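Local coordinates for endoribonuclease ToxN (PDB 4ATO), which cleaves RNA within A-rich sequences as the toxin of a type III toxin-antitoxin system and is held in check by the pseudoknot RNA ToxI, at residues K26-K31 and V84-P89; H49-P54 and K161-C166. One frame throughout, in Å; residues are numbered along the deposited sequence.

Interaction 1: residues K26-K31 and V84-P89. With nucleotides of chain B.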
loop_
_atom_site.group_PDB
_atom_site.type_symbol
_atom_site.label_atom_id
_atom_site.label_comp_id
_atom_site.label_asym_id
_atom_site.label_seq_id
_atom_site.Cartn_x
_atom_site.Cartn_y
_atom_site.Cartn_z
ATOM N N LYS A 26 20.867 35.610 8.432
ATOM C CA LYS A 26 20.563 34.179 8.539
ATOM C C LYS A 26 20.856 33.393 7.262
ATOM O O LYS A 26 20.723 32.165 7.246
ATOM C CB LYS A 26 19.111 33.937 8.970
ATOM C CG LYS A 26 18.762 34.421 10.367
ATOM C CD LYS A 26 17.257 34.411 10.541
ATOM C CE LYS A 26 16.801 35.420 11.552
ATOM N NZ LYS A 26 15.449 35.926 11.203
ATOM N N VAL A 27 21.246 34.086 6.197
ATOM C CA VAL A 27 21.647 33.401 4.968
ATOM C C VAL A 27 22.850 32.507 5.281
ATOM O O VAL A 27 23.757 32.923 5.999
ATOM C CB VAL A 27 22.001 34.405 3.843
ATOM C CG1 VAL A 27 22.507 33.676 2.606
ATOM C CG2 VAL A 27 20.792 35.259 3.491
ATOM N N PRO A 28 22.847 31.264 4.774
ATOM C CA PRO A 28 23.923 30.334 5.146
ATOM C C PRO A 28 25.285 30.688 4.549
ATOM O O PRO A 28 25.358 31.050 3.367
ATOM C CB PRO A 28 23.448 28.996 4.562
ATOM C CG PRO A 28 21.959 29.162 4.365
ATOM C CD PRO A 28 21.790 30.596 3.992
ATOM N N PHE A 29 26.338 30.575 5.363
ATOM C CA PHE A 29 27.712 30.697 4.881
ATOM C C PHE A 29 27.887 29.679 3.751
ATOM O O PHE A 29 27.441 28.537 3.867
ATOM C CB PHE A 29 28.717 30.361 5.990
ATOM C CG PHE A 29 28.733 31.328 7.145
ATOM C CD1 PHE A 29 28.097 32.552 7.068
ATOM C CD2 PHE A 29 29.425 31.011 8.308
ATOM C CE1 PHE A 29 28.133 33.437 8.138
ATOM C CE2 PHE A 29 29.468 31.889 9.382
ATOM C CZ PHE A 29 28.822 33.099 9.297
ATOM N N ASN A 30 28.531 30.062 2.671
ATOM C CA ASN A 30 28.669 29.173 1.545
ATOM C C ASN A 30 29.781 28.149 1.686
ATOM O O ASN A 30 29.761 27.125 1.049
ATOM C CB ASN A 30 28.870 29.994 0.280
ATOM C CG ASN A 30 27.936 29.590 -0.828
ATOM O OD1 ASN A 30 26.878 29.054 -0.590
ATOM N ND2 ASN A 30 28.337 29.847 -2.045
ATOM N N LYS A 31 30.754 28.446 2.526
ATOM C CA LYS A 31 31.948 27.633 2.676
ATOM C C LYS A 31 32.418 26.982 1.403
ATOM O O LYS A 31 32.458 25.775 1.319
ATOM C CB LYS A 31 31.741 26.560 3.722
ATOM C CG LYS A 31 31.509 27.099 5.108
ATOM C CD LYS A 31 31.065 26.000 6.034
ATOM C CE LYS A 31 30.566 26.577 7.331
ATOM N NZ LYS A 31 31.396 26.072 8.448
ATOM N N VAL A 84 14.601 24.486 5.399
ATOM C CA VAL A 84 13.617 25.314 4.709
ATOM C C VAL A 84 13.539 26.717 5.321
ATOM O O VAL A 84 13.233 27.677 4.610
ATOM C CB VAL A 84 12.234 24.619 4.489
ATOM C CG1 VAL A 84 12.188 23.259 5.153
ATOM C CG2 VAL A 84 11.072 25.507 4.920
ATOM N N ASN A 85 13.902 26.851 6.598
ATOM C CA ASN A 85 13.989 28.174 7.235
ATOM C C ASN A 85 15.024 29.103 6.592
ATOM O O ASN A 85 14.909 30.323 6.695
ATOM C CB ASN A 85 14.283 28.064 8.734
ATOM C CG ASN A 85 15.538 27.236 9.036
ATOM O OD1 ASN A 85 15.750 26.176 8.446
ATOM N ND2 ASN A 85 16.366 27.722 9.954
ATOM N N ASN A 86 16.043 28.531 5.950
ATOM C CA ASN A 86 17.059 29.348 5.281
ATOM C C ASN A 86 16.952 29.367 3.749
ATOM O O ASN A 86 17.926 29.674 3.073
ATOM C CB ASN A 86 18.468 28.885 5.666
ATOM C CG ASN A 86 18.732 28.968 7.167
ATOM O OD1 ASN A 86 19.434 28.134 7.725
ATOM N ND2 ASN A 86 18.175 29.980 7.817
ATOM N N MET A 87 15.791 29.031 3.196
ATOM C CA MET A 87 15.637 29.081 1.742
ATOM C C MET A 87 15.763 30.514 1.220
ATOM O O MET A 87 15.421 31.473 1.913
ATOM C CB MET A 87 14.325 28.429 1.286
ATOM C CG MET A 87 13.082 29.216 1.597
ATOM S SD MET A 87 11.628 28.333 1.026
ATOM C CE MET A 87 10.388 28.931 2.175
ATOM N N ILE A 88 16.290 30.649 0.009
ATOM C CA ILE A 88 16.585 31.960 -0.559
ATOM C C ILE A 88 16.175 32.046 -2.026
ATOM O O ILE A 88 16.177 31.037 -2.738
ATOM C CB ILE A 88 18.093 32.319 -0.456
ATOM C CG1 ILE A 88 18.952 31.256 -1.144
ATOM C CG2 ILE A 88 18.518 32.473 0.986
ATOM C CD1 ILE A 88 20.409 31.655 -1.263
ATOM N N PRO A 89 15.801 33.255 -2.475
ATOM C CA PRO A 89 15.510 33.488 -3.889
ATOM C C PRO A 89 16.816 33.796 -4.597
ATOM O O PRO A 89 17.622 34.540 -4.043
ATOM C CB PRO A 89 14.627 34.735 -3.852
ATOM C CG PRO A 89 15.123 35.494 -2.652
ATOM C CD PRO A 89 15.560 34.460 -1.651
ATOM O "O5'" A B 1 26.592 25.524 8.424
ATOM C "C5'" A B 1 27.744 25.040 9.101
ATOM C "C4'" A B 1 28.189 25.989 10.180
ATOM O "O4'" A B 1 28.448 27.291 9.604
ATOM C "C3'" A B 1 27.181 26.261 11.282
ATOM O "O3'" A B 1 27.196 25.259 12.287
ATOM C "C2'" A B 1 27.600 27.634 11.793
ATOM O "O2'" A B 1 28.691 27.514 12.686
ATOM C "C1'" A B 1 28.104 28.302 10.520
ATOM N N9 A B 1 27.106 29.191 9.890
ATOM C C8 A B 1 26.575 29.031 8.632
ATOM N N7 A B 1 25.749 29.988 8.280
ATOM C C5 A B 1 25.744 30.852 9.368
ATOM C C6 A B 1 25.066 32.068 9.607
ATOM N N6 A B 1 24.223 32.645 8.739
ATOM N N1 A B 1 25.281 32.679 10.789
ATOM C C2 A B 1 26.123 32.101 11.658
ATOM N N3 A B 1 26.818 30.968 11.545
ATOM C C4 A B 1 26.583 30.378 10.365
ATOM P P A B 3 23.248 26.707 17.858
ATOM O OP1 A B 3 23.524 26.376 19.278
ATOM O OP2 A B 3 23.221 25.606 16.864
ATOM O "O5'" A B 3 21.919 27.578 17.750
ATOM C "C5'" A B 3 21.753 28.758 18.530
ATOM C "C4'" A B 3 20.536 29.536 18.100
ATOM O "O4'" A B 3 20.788 30.171 16.821
ATOM C "C3'" A B 3 19.269 28.718 17.879
ATOM O "O3'" A B 3 18.563 28.466 19.085
ATOM C "C2'" A B 3 18.488 29.564 16.877
ATOM O "O2'" A B 3 17.808 30.622 17.531
ATOM C "C1'" A B 3 19.611 30.171 16.035
ATOM N N9 A B 3 19.869 29.400 14.801
ATOM C C8 A B 3 20.619 28.252 14.664
ATOM N N7 A B 3 20.693 27.804 13.431
ATOM C C5 A B 3 19.955 28.721 12.702
ATOM C C6 A B 3 19.642 28.804 11.335
ATOM N N6 A B 3 20.060 27.918 10.431
ATOM N N1 A B 3 18.886 29.847 10.921
ATOM C C2 A B 3 18.461 30.733 11.839
ATOM N N3 A B 3 18.683 30.760 13.154
ATOM C C4 A B 3 19.448 29.714 13.529
ATOM P P A B 2 25.884 24.956 13.164
ATOM O OP1 A B 2 26.252 23.901 14.131
ATOM O OP2 A B 2 24.768 24.705 12.211
ATOM O "O5'" A B 2 25.627 26.325 13.923
ATOM C "C5'" A B 2 26.401 26.711 15.044
ATOM C "C4'" A B 2 25.942 28.046 15.555
ATOM O "O4'" A B 2 26.009 29.012 14.479
ATOM C "C3'" A B 2 24.499 28.091 16.032
ATOM O "O3'" A B 2 24.378 27.732 17.391
ATOM C "C2'" A B 2 24.061 29.523 15.741
ATOM O "O2'" A B 2 24.454 30.391 16.796
ATOM C "C1'" A B 2 24.893 29.868 14.513
ATOM N N9 A B 2 24.159 29.726 13.235
ATOM C C8 A B 2 24.272 28.682 12.348
ATOM N N7 A B 2 23.576 28.835 11.248
ATOM C C5 A B 2 22.998 30.085 11.397
ATOM C C6 A B 2 22.144 30.831 10.567
ATOM N N6 A B 2 21.742 30.400 9.382
ATOM N N1 A B 2 21.728 32.046 10.991
ATOM C C2 A B 2 22.156 32.464 12.190
ATOM N N3 A B 2 22.958 31.855 13.060
ATOM C C4 A B 2 23.354 30.653 12.605
#
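Pro28 and Asn86 meet where CG of the proline lies 3.7 Å from CB of Asn86, the two side chains running antiparallel to each other as they pass. Beside them the Asn86 amide reads an adenine with both its polar atoms, OD1 and ND2: N6 of A3 of chain B donates to Asn86 OD1 at 2.8 Å and 176°, and Asn86 ND2 donates to N1 of the same base at 3.2 Å and 166°. Two nearly straight bonds to one base edge fix the rotation of the amide and match the amino donor and N1 acceptor of the adenine Watson-Crick edge, a pair that cytosine also offers. The torsion that turns CG away from the carbonyl carbon (chi1 -60°) carries the amide to this base. On 26-31 the backbone does the reading: N6 of A2 of chain B gives a bond to Lys26 O (3.0 Å), and N6 of A1 of chain B a bent one to Val27 O (2.8 Å). Three successive adenines thus place their amino groups on the seam between a loop after helix 14-23 and a turn in the broken strand 78-89 of the antiparallel sheet, in keeping with an enzyme that cuts A-rich RNA. One face of the Phe29 ring lies against A1, with C5 of the base 3.5 Å above its centre. Further out, Lys26 NZ reaches Cys156 O, and Arg21 NH1 of helix 14-23 shares Val27 O with A1 N6, holding that carbonyl from two partners. Behind the bases, Val27 CG2 and Ile88 CG2 approach only to 4.4 Å, and Leu162 of helix 159-169 packs on both.

Interaction 2: residues H49-P54 and K161-C166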
loop_
_atom_site.group_PDB
_atom_site.type_symbol
_atom_site.label_atom_id
_atom_site.label_comp_id
_atom_site.label_asym_id
_atom_site.label_seq_id
_atom_site.Cartn_x
_atom_site.Cartn_y
_atom_site.Cartn_z
ATOM N N HIS A 49 9.857 34.234 -8.198
ATOM C CA HIS A 49 11.250 33.947 -7.816
ATOM C C HIS A 49 11.574 32.452 -7.789
ATOM O O HIS A 49 10.765 31.631 -7.348
ATOM C CB HIS A 49 11.576 34.567 -6.455
ATOM C CG HIS A 49 11.269 36.031 -6.373
ATOM N ND1 HIS A 49 12.181 37.005 -6.724
ATOM C CD2 HIS A 49 10.145 36.688 -5.995
ATOM C CE1 HIS A 49 11.635 38.197 -6.562
ATOM N NE2 HIS A 49 10.400 38.032 -6.123
ATOM N N ASP A 50 12.761 32.106 -8.274
ATOM C CA ASP A 50 13.289 30.754 -8.106
ATOM C C ASP A 50 13.884 30.631 -6.707
ATOM O O ASP A 50 14.836 31.339 -6.371
ATOM C CB ASP A 50 14.375 30.468 -9.146
ATOM C CG ASP A 50 13.846 30.475 -10.571
ATOM O OD1 ASP A 50 12.769 29.893 -10.821
ATOM O OD2 ASP A 50 14.515 31.062 -11.444
ATOM N N TYR A 51 13.322 29.746 -5.890
ATOM C CA TYR A 51 13.829 29.538 -4.533
ATOM C C TYR A 51 14.688 28.292 -4.410
ATOM O O TYR A 51 14.487 27.308 -5.116
ATOM C CB TYR A 51 12.691 29.464 -3.517
ATOM C CG TYR A 51 12.356 30.788 -2.879
ATOM C CD1 TYR A 51 11.487 31.676 -3.502
ATOM C CD2 TYR A 51 12.895 31.145 -1.644
ATOM C CE1 TYR A 51 11.163 32.901 -2.917
ATOM C CE2 TYR A 51 12.581 32.365 -1.049
ATOM C CZ TYR A 51 11.713 33.243 -1.698
ATOM O OH TYR A 51 11.383 34.452 -1.123
ATOM N N PHE A 52 15.636 28.348 -3.485
ATOM C CA PHE A 52 16.605 27.283 -3.306
ATOM C C PHE A 52 16.793 27.008 -1.826
ATOM O O PHE A 52 16.966 27.937 -1.038
ATOM C CB PHE A 52 17.921 27.660 -3.993
ATOM C CG PHE A 52 17.792 27.769 -5.486
ATOM C CD1 PHE A 52 17.907 26.643 -6.288
ATOM C CD2 PHE A 52 17.513 28.992 -6.089
ATOM C CE1 PHE A 52 17.775 26.736 -7.667
ATOM C CE2 PHE A 52 17.380 29.093 -7.473
ATOM C CZ PHE A 52 17.514 27.969 -8.259
ATOM N N VAL A 53 16.726 25.726 -1.463
ATOM C CA VAL A 53 16.762 25.296 -0.072
ATOM C C VAL A 53 18.118 24.680 0.249
ATOM O O VAL A 53 18.502 23.664 -0.330
ATOM C CB VAL A 53 15.655 24.256 0.246
ATOM C CG1 VAL A 53 15.643 23.948 1.730
ATOM C CG2 VAL A 53 14.278 24.744 -0.227
ATOM N N PRO A 54 18.844 25.289 1.186
ATOM C CA PRO A 54 20.209 24.865 1.513
ATOM C C PRO A 54 20.273 23.528 2.256
ATOM O O PRO A 54 19.410 23.226 3.069
ATOM C CB PRO A 54 20.714 25.994 2.426
ATOM C CG PRO A 54 19.444 26.560 3.052
ATOM C CD PRO A 54 18.413 26.468 1.964
ATOM N N LYS A 161 12.458 40.595 2.232
ATOM C CA LYS A 161 13.640 41.426 2.070
ATOM C C LYS A 161 14.573 40.830 1.012
ATOM O O LYS A 161 15.071 41.550 0.147
ATOM C CB LYS A 161 14.360 41.618 3.407
ATOM C CG LYS A 161 15.323 42.797 3.423
ATOM C CD LYS A 161 15.805 43.121 4.835
ATOM C CE LYS A 161 16.690 44.368 4.852
ATOM N NZ LYS A 161 17.272 44.642 6.200
ATOM N N LEU A 162 14.786 39.516 1.065
ATOM C CA LEU A 162 15.638 38.847 0.082
ATOM C C LEU A 162 15.057 38.920 -1.334
ATOM O O LEU A 162 15.804 38.970 -2.311
ATOM C CB LEU A 162 15.894 37.384 0.470
ATOM C CG LEU A 162 16.653 37.102 1.776
ATOM C CD1 LEU A 162 17.005 35.615 1.893
ATOM C CD2 LEU A 162 17.895 37.976 1.898
ATOM N N GLU A 163 13.729 38.924 -1.450
ATOM C CA GLU A 163 13.095 39.037 -2.765
ATOM C C GLU A 163 13.352 40.408 -3.383
ATOM O O GLU A 163 13.575 40.523 -4.596
ATOM C CB GLU A 163 11.587 38.752 -2.690
ATOM C CG GLU A 163 11.260 37.272 -2.633
ATOM C CD GLU A 163 9.796 37.001 -2.358
ATOM O OE1 GLU A 163 8.962 37.861 -2.713
ATOM O OE2 GLU A 163 9.483 35.932 -1.784
ATOM N N GLU A 164 13.310 41.442 -2.548
ATOM C CA GLU A 164 13.666 42.789 -2.982
ATOM C C GLU A 164 15.099 42.817 -3.484
ATOM O O GLU A 164 15.386 43.398 -4.522
ATOM C CB GLU A 164 13.534 43.786 -1.836
ATOM C CG GLU A 164 12.130 44.266 -1.559
ATOM C CD GLU A 164 12.121 45.482 -0.653
ATOM O OE1 GLU A 164 13.206 46.075 -0.447
ATOM O OE2 GLU A 164 11.037 45.842 -0.147
ATOM N N LYS A 165 16.001 42.197 -2.730
ATOM C CA LYS A 165 17.398 42.138 -3.122
ATOM C C LYS A 165 17.558 41.420 -4.457
ATOM O O LYS A 165 18.368 41.824 -5.294
ATOM C CB LYS A 165 18.232 41.460 -2.044
ATOM C CG LYS A 165 18.495 42.350 -0.848
ATOM C CD LYS A 165 19.988 42.523 -0.626
ATOM C CE LYS A 165 20.408 43.977 -0.733
ATOM N NZ LYS A 165 21.813 44.173 -0.248
ATOM N N CYS A 166 16.782 40.360 -4.659
ATOM C CA CYS A 166 16.793 39.651 -5.931
ATOM C C CYS A 166 16.356 40.590 -7.050
ATOM O O CYS A 166 16.972 40.630 -8.111
ATOM C CB CYS A 166 15.883 38.422 -5.877
ATOM S SG CYS A 166 15.791 37.481 -7.422
#
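Glu163 meets Tyr51 and His49 with different parts of one side chain, joining helix 159-169 to segment 49-54, which leads into the antiparallel sheet of the ToxN fold. The tight part is polar: Tyr51 OH donates to Glu163 OE2 in a bond of 2.5 Å, very short and of doubtful exact length, with OE2 lying in the plane of the phenol ring at its edge. Ring and carboxylate planes stand 81° apart, so the two groups cross almost at a right angle. Tyr136 OH of helix 108-139 hydrogen-bonds the same oxygen, so OE2 is gripped by two tyrosines. With CG turned away from the carbonyl carbon (chi1 -79°) and the chain extended beyond it, the glutamate can span the distance and lay its methylene against one face of the imidazole. There CG sits 3.7 Å from the centroid of the His49 ring and 17° off its normal, a CH-pi contact.

Toward Cys166 the packing slackens. The thiol reaches the His49 ring at the edge, near the ring plane, SG lying 4.8 Å from the centroid. Outward from this buried patch, Glu164 on the helix's solvent side is exposed and poorly ordered. His49 ND1, buried by the contact without a polar partner in the model, has Cys166 SG at 3.7 Å.

In the fold
Interactions 1 and 2 meet in the sheet, their centres 9 Å apart, because strands 78-89 and 51-56 are antiparallel neighbours. The pairing is direct: Ile88 O lies 2.8 Å from Phe52 N, a probable hydrogen bond, while Ile88 C packs 3.4 Å from Tyr51 CD2 and Asn86 O 3.4 Å from Pro54 CD. Their segments alternate along the chain. They differ in relation to the RNA: interaction 1 binds adenines directly, whereas the nearest atom of interaction 2 is about 8 Å from the nucleic acid. Helix 159-169, which carries Glu163 of interaction 2, also lies against interaction 1 through Leu162.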